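Local coordinates for malyl-CoA lyase/beta-methylmalyl-CoA lyase (Methylobacterium extorquens, PDB 5UGR), which belongs to the HpcH/HpaI aldolase/citrate lyase family and carries a magnesium ion in a TIM-barrel fold, at residues D236-A241 against P258-L263. Numbering follows the deposited sequence.
Sequences DGYTSA and PSQIDL
Tyr238 of helix 235-248 turns one side of its ring to both Gln260 and Leu263 of helix 259-268, with Gln260 CG over the face and Leu263 approaching obliquely. The axes of segments 236-241 and 259-263 approach to 10.4 Å at 41°. A chi1 of -177° turns CG away from the backbone N and sends the ring across the interface. From the root, CB and CG pass within van der Waals range of Leu263 CD1; farther out, CD1 lies 3.7 Å from Leu263 CB, and CE1 lies near both that CB and Gln260 O. CD2 and CE2 meet the CG and amide of Gln260, and CZ meets its CB; Gln260 CG sits 4.0 Å from the Tyr238 ring centroid in a CH-pi contact. At the tip, the hydroxyl bonds instead to the carbonyl of Trp254, on barrel strand 252-255.

Beyond CG the extended chain of Gln260 runs out past the CD2-CE2 side of the ring, its amide inclined 31° to the ring plane and NE2 3.5 Å from Tyr238 CD2. Both ends of that amide are hydrogen-bonded to main chain, OE1 to Ile256 N and NE2 to Phe229 O, which fixes its rotation. On the more open side, Leu263 CD2 approaches Thr239 OG1 to 3.9 Å, the two side chains crossing nearly at right angles. OG1 also bonds to Pro235 O and, at 3.0 Å, to a water that donates to Leu263 O, so solvent bridges the helices.

These are the helices following the seventh and eighth strands of a TIM barrel, which meet here where one side of the Tyr238 ring receives Gln260 and Leu263. No direct hydrogen bond links the two segments: dispersion and CH-pi contacts supply the packing, while polar bonds to the neighbouring backbone hold Tyr238 and Gln260 in place, leaving the water as the polar link.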
ATOM      1  N   ASP A 236      37.951  -3.119 -25.444  1.00 17.46           N
ATOM      2  CA  ASP A 236      37.822  -1.732 -25.135  1.00 18.65           C
ATOM      3  C   ASP A 236      36.373  -1.329 -24.821  1.00 16.40           C
ATOM      4  O   ASP A 236      36.109  -0.560 -23.883  1.00 17.48           O
ATOM      5  CB  ASP A 236      38.275  -0.873 -26.300  1.00 19.98           C
ATOM      6  CG  ASP A 236      39.780  -0.928 -26.575  1.00 23.69           C
ATOM      7  OD1 ASP A 236      40.577  -1.398 -25.773  1.00 24.82           O
ATOM      8  OD2 ASP A 236      40.166  -0.499 -27.670  1.00 25.57           O
ATOM      9  N   GLY A 237      35.444  -1.856 -25.592  1.00 15.63           N
ATOM     10  CA  GLY A 237      34.053  -1.622 -25.317  1.00 15.54           C
ATOM     11  C   GLY A 237      33.591  -2.253 -24.000  1.00 14.91           C
ATOM     12  O   GLY A 237      32.794  -1.655 -23.248  1.00 15.39           O
ATOM     13  N   TYR A 238      34.072  -3.458 -23.695  1.00 14.17           N
ATOM     14  CA  TYR A 238      33.756  -4.096 -22.416  1.00 14.62           C
ATOM     15  C   TYR A 238      34.230  -3.205 -21.292  1.00 15.05           C
ATOM     16  O   TYR A 238      33.469  -2.954 -20.318  1.00 15.75           O
ATOM     17  CB  TYR A 238      34.393  -5.480 -22.300  1.00 14.96           C
ATOM     18  CG  TYR A 238      34.043  -6.197 -21.044  1.00 13.77           C
ATOM     19  CD1 TYR A 238      34.719  -5.958 -19.842  1.00 17.00           C
ATOM     20  CD2 TYR A 238      32.988  -7.101 -21.006  1.00 15.10           C
ATOM     21  CE1 TYR A 238      34.344  -6.599 -18.661  1.00 16.37           C
ATOM     22  CE2 TYR A 238      32.618  -7.734 -19.815  1.00 14.71           C
ATOM     23  CZ  TYR A 238      33.297  -7.499 -18.660  1.00 14.36           C
ATOM     24  OH  TYR A 238      32.907  -8.104 -17.479  1.00 15.67           O
ATOM     25  N   THR A 239      35.495  -2.784 -21.371  1.00 14.72           N
ATOM     26  CA  THR A 239      36.113  -2.002 -20.310  1.00 15.66           C
ATOM     27  C   THR A 239      35.382  -0.664 -20.139  1.00 14.01           C
ATOM     28  O   THR A 239      35.142  -0.211 -19.013  1.00 16.20           O
ATOM     29  CB  THR A 239      37.603  -1.795 -20.580  1.00 15.89           C
ATOM     30  OG1 THR A 239      38.242  -3.080 -20.509  1.00 20.13           O
ATOM     31  CG2 THR A 239      38.231  -0.906 -19.552  1.00 19.20           C
ATOM     32  N   SER A 240      34.997  -0.024 -21.251  1.00 15.37           N
ATOM     33  CA  SER A 240      34.221   1.203 -21.155  1.00 15.32           C
ATOM     34  C   SER A 240      32.891   0.970 -20.421  1.00 14.49           C
ATOM     35  O   SER A 240      32.521   1.722 -19.515  1.00 14.50           O
ATOM     36  CB  SER A 240      33.957   1.800 -22.550  1.00 15.85           C
ATOM     37  OG  SER A 240      32.980   2.816 -22.502  1.00 16.16           O
ATOM     38  N   ALA A 241      32.165  -0.065 -20.803  1.00 14.38           N
ATOM     39  CA  ALA A 241      30.897  -0.377 -20.163  1.00 14.36           C
ATOM     40  C   ALA A 241      31.079  -0.661 -18.660  1.00 13.33           C
ATOM     41  O   ALA A 241      30.290  -0.208 -17.818  1.00 14.08           O
ATOM     42  CB  ALA A 241      30.242  -1.589 -20.820  1.00 16.08           C
ATOM     43  N   PRO A 258      35.854 -16.164 -21.407  1.00 23.49           N
ATOM     44  CA  PRO A 258      36.923 -16.112 -20.417  1.00 24.02           C
ATOM     45  C   PRO A 258      37.779 -14.846 -20.390  1.00 23.28           C
ATOM     46  O   PRO A 258      38.275 -14.439 -19.331  1.00 23.95           O
ATOM     47  CB  PRO A 258      37.771 -17.362 -20.757  1.00 30.24           C
ATOM     48  CG  PRO A 258      36.839 -18.275 -21.457  1.00 32.57           C
ATOM     49  CD  PRO A 258      35.905 -17.399 -22.222  1.00 28.51           C
ATOM     50  N   SER A 259      37.955 -14.218 -21.541  1.00 23.16           N
ATOM     51  CA  SER A 259      38.692 -12.947 -21.649  1.00 25.04           C
ATOM     52  C   SER A 259      38.126 -11.814 -20.799  1.00 20.90           C
ATOM     53  O   SER A 259      38.836 -10.911 -20.410  1.00 23.01           O
ATOM     54  CB  SER A 259      38.729 -12.470 -23.084  1.00 26.59           C
ATOM     55  OG  SER A 259      37.428 -12.070 -23.574  1.00 27.22           O
ATOM     56  N   GLN A 260      36.858 -11.909 -20.484  1.00 18.81           N
ATOM     57  CA  GLN A 260      36.213 -10.849 -19.732  1.00 17.53           C
ATOM     58  C   GLN A 260      36.473 -10.894 -18.224  1.00 18.05           C
ATOM     59  O   GLN A 260      36.305  -9.894 -17.534  1.00 18.74           O
ATOM     60  CB  GLN A 260      34.734 -10.816 -20.022  1.00 17.14           C
ATOM     61  CG  GLN A 260      34.415 -10.450 -21.441  1.00 18.31           C
ATOM     62  CD  GLN A 260      32.969 -10.587 -21.796  1.00 16.46           C
ATOM     63  OE1 GLN A 260      32.190 -11.284 -21.117  1.00 17.23           O
ATOM     64  NE2 GLN A 260      32.584  -9.973 -22.901  1.00 17.28           N
ATOM     65  N   ILE A 261      36.945 -12.030 -17.732  1.00 16.33           N
ATOM     66  CA  ILE A 261      37.205 -12.191 -16.305  1.00 17.07           C
ATOM     67  C   ILE A 261      38.245 -11.226 -15.783  1.00 17.14           C
ATOM     68  O   ILE A 261      37.990 -10.536 -14.784  1.00 17.92           O
ATOM     69  CB  ILE A 261      37.613 -13.638 -15.971  1.00 19.18           C
ATOM     70  CG1 ILE A 261      36.472 -14.627 -16.292  1.00 19.14           C
ATOM     71  CG2 ILE A 261      37.992 -13.786 -14.511  1.00 20.11           C
ATOM     72  CD1 ILE A 261      36.891 -16.086 -16.270  1.00 22.50           C
ATOM     73  N   ASP A 262      39.403 -11.136 -16.456  1.00 18.02           N
ATOM     74  CA  ASP A 262      40.473 -10.254 -15.981  1.00 19.26           C
ATOM     75  C   ASP A 262      40.029  -8.792 -16.117  1.00 18.22           C
ATOM     76  O   ASP A 262      40.396  -7.938 -15.292  1.00 19.87           O
ATOM     77  CB  ASP A 262      41.764 -10.487 -16.773  1.00 20.84           C
ATOM     78  CG  ASP A 262      42.493 -11.763 -16.360  1.00 29.23           C
ATOM     79  OD1 ASP A 262      42.138 -12.415 -15.360  1.00 29.30           O
ATOM     80  OD2 ASP A 262      43.419 -12.137 -17.095  1.00 32.16           O
ATOM     81  N   LEU A 263      39.244  -8.503 -17.153  1.00 16.56           N
ATOM     82  CA  LEU A 263      38.804  -7.120 -17.402  1.00 16.86           C
ATOM     83  C   LEU A 263      37.889  -6.657 -16.250  1.00 18.72           C
ATOM     84  O   LEU A 263      38.087  -5.573 -15.704  1.00 19.29           O
ATOM     85  CB  LEU A 263      38.121  -6.927 -18.755  1.00 19.03           C
ATOM     86  CG  LEU A 263      38.887  -7.312 -20.002  1.00 20.01           C
ATOM     87  CD1 LEU A 263      38.026  -7.169 -21.217  1.00 21.73           C
ATOM     88  CD2 LEU A 263      40.119  -6.460 -20.113  1.00 25.65           C
TER
HETATM   89  O   HOH W   1      39.354  -3.760 -17.768  1.00 34.42           O